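PDB 3IA7: CalG4 from Micromonospora echinospora, which belongs to the GT-B class of glycosyltransferase-like proteins, built from two Rossmann-type domains, each with a parallel beta sheet. Local coordinates for residues T39-A44 and V54-S59. Sequence-based numbering, arbitrary orientation.
With CA (calcium ion), chain C.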
ATOM      1  N   THR A  39      -9.210 -17.488  -8.485  1.00  9.01           N
ATOM      2  CA  THR A  39     -10.041 -16.727  -7.579  1.00  9.36           C
ATOM      3  C   THR A  39     -11.485 -16.632  -8.084  1.00  9.62           C
ATOM      4  O   THR A  39     -11.842 -17.291  -9.056  1.00  9.80           O
ATOM      5  CB  THR A  39      -9.450 -15.311  -7.282  1.00 10.63           C
ATOM      6  OG1 THR A  39     -10.140 -14.749  -6.148  1.00 12.70           O
ATOM      7  CG2 THR A  39      -9.547 -14.383  -8.586  1.00 11.71           C
ATOM      8  N   THR A  40     -12.330 -15.877  -7.385  1.00  8.99           N
ATOM      9  CA  THR A  40     -13.714 -15.734  -7.782  1.00  9.79           C
ATOM     10  C   THR A  40     -13.922 -14.377  -8.457  1.00  9.17           C
ATOM     11  O   THR A  40     -13.027 -13.527  -8.396  1.00  9.01           O
ATOM     12  CB  THR A  40     -14.653 -15.816  -6.553  1.00 10.44           C
ATOM     13  OG1 THR A  40     -14.352 -14.754  -5.617  1.00  9.03           O
ATOM     14  CG2 THR A  40     -14.585 -17.180  -5.895  1.00 10.86           C
ATOM     15  N   PRO A  41     -15.080 -14.177  -9.102  1.00  9.97           N
ATOM     16  CA  PRO A  41     -15.277 -12.885  -9.711  1.00 11.58           C
ATOM     17  C   PRO A  41     -15.102 -11.720  -8.717  1.00 11.14           C
ATOM     18  O   PRO A  41     -14.648 -10.643  -9.096  1.00 11.23           O
ATOM     19  CB  PRO A  41     -16.696 -12.987 -10.232  1.00 11.73           C
ATOM     20  CG  PRO A  41     -16.762 -14.460 -10.708  1.00 12.25           C
ATOM     21  CD  PRO A  41     -16.174 -15.121  -9.475  1.00 10.75           C
ATOM     22  N   LEU A  42     -15.464 -11.961  -7.454  1.00 10.02           N
ATOM     23  CA  LEU A  42     -15.385 -10.916  -6.409  1.00 11.04           C
ATOM     24  C   LEU A  42     -13.982 -10.311  -6.246  1.00  9.28           C
ATOM     25  O   LEU A  42     -13.830  -9.156  -5.866  1.00 10.35           O
ATOM     26  CB  LEU A  42     -15.867 -11.479  -5.051  1.00 11.53           C
ATOM     27  CG  LEU A  42     -15.979 -10.523  -3.843  1.00 10.56           C
ATOM     28  CD1 LEU A  42     -16.796  -9.250  -4.139  1.00 11.91           C
ATOM     29  CD2 LEU A  42     -16.563 -11.319  -2.633  1.00 12.57           C
ATOM     30  N   PHE A  43     -12.965 -11.118  -6.448  1.00  8.81           N
ATOM     31  CA  PHE A  43     -11.593 -10.634  -6.367  1.00  9.10           C
ATOM     32  C   PHE A  43     -10.799 -10.593  -7.655  1.00  8.68           C
ATOM     33  O   PHE A  43      -9.602 -10.264  -7.597  1.00  7.99           O
ATOM     34  CB  PHE A  43     -10.839 -11.483  -5.352  1.00  9.25           C
ATOM     35  CG  PHE A  43     -11.382 -11.282  -3.989  1.00 12.26           C
ATOM     36  CD1 PHE A  43     -11.005 -10.163  -3.235  1.00 14.05           C
ATOM     37  CD2 PHE A  43     -12.398 -12.126  -3.512  1.00 13.76           C
ATOM     38  CE1 PHE A  43     -11.535  -9.913  -1.976  1.00 12.45           C
ATOM     39  CE2 PHE A  43     -12.950 -11.909  -2.240  1.00 16.81           C
ATOM     40  CZ  PHE A  43     -12.519 -10.778  -1.467  1.00 15.67           C
ATOM     41  N   ALA A  44     -11.468 -10.894  -8.788  1.00  8.68           N
ATOM     42  CA  ALA A  44     -10.805 -11.003 -10.090  1.00  8.17           C
ATOM     43  C   ALA A  44     -10.151  -9.657 -10.479  1.00  9.45           C
ATOM     44  O   ALA A  44      -9.021  -9.617 -11.011  1.00  8.82           O
ATOM     45  CB  ALA A  44     -11.842 -11.451 -11.160  1.00  8.93           C
ATOM     46  N   VAL A  54      -6.352 -14.314 -14.481  1.00 10.16           N
ATOM     47  CA  VAL A  54      -7.288 -14.953 -13.530  1.00 10.80           C
ATOM     48  C   VAL A  54      -7.890 -16.241 -14.143  1.00 10.01           C
ATOM     49  O   VAL A  54      -8.263 -16.265 -15.325  1.00  8.50           O
ATOM     50  CB  VAL A  54      -8.375 -13.960 -13.088  1.00 12.17           C
ATOM     51  CG1 VAL A  54      -9.631 -14.650 -12.405  1.00 13.05           C
ATOM     52  CG2 VAL A  54      -7.788 -12.918 -12.118  1.00 13.60           C
ATOM     53  N   VAL A  55      -7.969 -17.274 -13.317  1.00  7.88           N
ATOM     54  CA  VAL A  55      -8.745 -18.477 -13.576  1.00  8.20           C
ATOM     55  C   VAL A  55      -9.876 -18.423 -12.545  1.00  9.26           C
ATOM     56  O   VAL A  55      -9.628 -18.467 -11.314  1.00  9.27           O
ATOM     57  CB  VAL A  55      -7.900 -19.753 -13.348  1.00  7.31           C
ATOM     58  CG1 VAL A  55      -8.848 -21.031 -13.278  1.00  7.23           C
ATOM     59  CG2 VAL A  55      -6.845 -19.897 -14.473  1.00 10.18           C
ATOM     60  N   LEU A  56     -11.113 -18.304 -13.019  1.00  6.98           N
ATOM     61  CA  LEU A  56     -12.262 -18.228 -12.074  1.00  8.56           C
ATOM     62  C   LEU A  56     -12.700 -19.592 -11.559  1.00  8.71           C
ATOM     63  O   LEU A  56     -12.674 -20.600 -12.309  1.00  7.88           O
ATOM     64  CB  LEU A  56     -13.497 -17.593 -12.752  1.00  8.91           C
ATOM     65  CG  LEU A  56     -13.292 -16.159 -13.239  1.00  9.79           C
ATOM     66  CD1 LEU A  56     -14.546 -15.746 -14.034  1.00 13.97           C
ATOM     67  CD2 LEU A  56     -13.072 -15.256 -12.054  1.00 11.95           C
ATOM     68  N   TYR A  57     -13.102 -19.616 -10.285  1.00  8.39           N
ATOM     69  CA  TYR A  57     -13.796 -20.766  -9.736  1.00 10.67           C
ATOM     70  C   TYR A  57     -15.078 -20.247  -9.063  1.00 11.14           C
ATOM     71  O   TYR A  57     -15.210 -19.045  -8.755  1.00 10.44           O
ATOM     72  CB  TYR A  57     -12.854 -21.571  -8.778  1.00  9.46           C
ATOM     73  CG  TYR A  57     -12.806 -21.077  -7.327  1.00  9.89           C
ATOM     74  CD1 TYR A  57     -13.635 -21.657  -6.338  1.00  7.33           C
ATOM     75  CD2 TYR A  57     -11.974 -20.010  -6.945  1.00 10.39           C
ATOM     76  CE1 TYR A  57     -13.583 -21.212  -4.999  1.00  8.41           C
ATOM     77  CE2 TYR A  57     -11.922 -19.591  -5.609  1.00 10.53           C
ATOM     78  CZ  TYR A  57     -12.717 -20.207  -4.654  1.00  9.27           C
ATOM     79  OH  TYR A  57     -12.715 -19.747  -3.332  1.00 10.54           O
ATOM     80  N   LYS A  58     -16.005 -21.180  -8.857  1.00 11.41           N
ATOM     81  CA  LYS A  58     -17.254 -20.935  -8.197  1.00 13.20           C
ATOM     82  C   LYS A  58     -17.143 -21.405  -6.750  1.00 12.41           C
ATOM     83  O   LYS A  58     -16.919 -22.588  -6.474  1.00 10.96           O
ATOM     84  CB  LYS A  58     -18.361 -21.717  -8.897  1.00 13.68           C
ATOM     85  CG  LYS A  58     -19.669 -21.755  -8.094  1.00 18.22           C
ATOM     86  CD  LYS A  58     -20.443 -20.478  -8.270  1.00 21.32           C
ATOM     87  CE  LYS A  58     -21.878 -20.633  -7.708  1.00 22.31           C
ATOM     88  NZ  LYS A  58     -22.500 -19.258  -7.689  1.00 25.29           N
ATOM     89  N   SER A  59     -17.286 -20.455  -5.841  1.00 12.58           N
ATOM     90  CA  SER A  59     -17.182 -20.755  -4.417  1.00 12.56           C
ATOM     91  C   SER A  59     -18.399 -21.399  -3.848  1.00 13.48           C
ATOM     92  O   SER A  59     -19.541 -20.940  -4.089  1.00 12.90           O
ATOM     93  CB  SER A  59     -16.883 -19.477  -3.622  1.00 12.55           C
ATOM     94  OG  SER A  59     -16.657 -19.748  -2.262  1.00 13.92           O
TER
HETATM   95 CA    CA C 402     -13.787  -7.042  -6.712  1.00 20.27          CA
HETATM   96  O   HOH W   1     -13.619  -8.154  -8.866  1.00 18.68           O
HETATM   97  O   HOH W   2     -16.110  -7.122  -7.414  1.00 18.80           O
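The first torsions of Tyr57 and Thr40 bring ring and methyl together: at Tyr57 the ring stands between the backbone N and the carbonyl carbon (chi1 86°), which brings it beside residues 39-40, while Thr40 CG2, anti to its own carbonyl carbon, lies over one ring face. CG2 lies 3.9 Å from the centroid of the Tyr57 ring, displaced toward its rim, in a CH-pi contact. Threonine suits the place by being two-sided: its methyl meets the ring, and its hydroxyl, on the other branch, hydrogen-bonds Gln13. Tyrosine likewise joins an apolar face to a polar end, for its OH bonds with Glu86 and with the backbone N of Gln13, fixing the ring's far end.

The backbones meet in one parallel bridge, Thr39 with Leu56. Thr39 N donates to Val55 O at 3.0 Å, and Tyr57 N returns a bond to Thr39 O at 2.9 Å, so Thr39 bonds the residues before and after Leu56; Leu56 CA adds a CA-H...O contact to Thr39 O. From Leu56, CD2 reaches Pro41 CG at 4.0 Å and Ala44 CB at 4.1 Å. Branched Val54 packs CG1 against Thr39 CG2 at 3.8 Å, and the small Ala44 probably helps its helix lie close to the strand. Proline, lacking an amide hydrogen, suits a place near the start of helix 41-49. Nearby, Leu42 O binds calcium at 2.3 Å, with Glu46 and, from the second subunit, Gln225 and His297 also binding the ion.

The contact closes the beta-alpha-beta unit of strand 34-39, helix 41-49 and strand 53-56, the last being one of the two outermost strands of its seven-stranded parallel sheet within the chain, with Val55 and Tyr57 packing against helix 75-98.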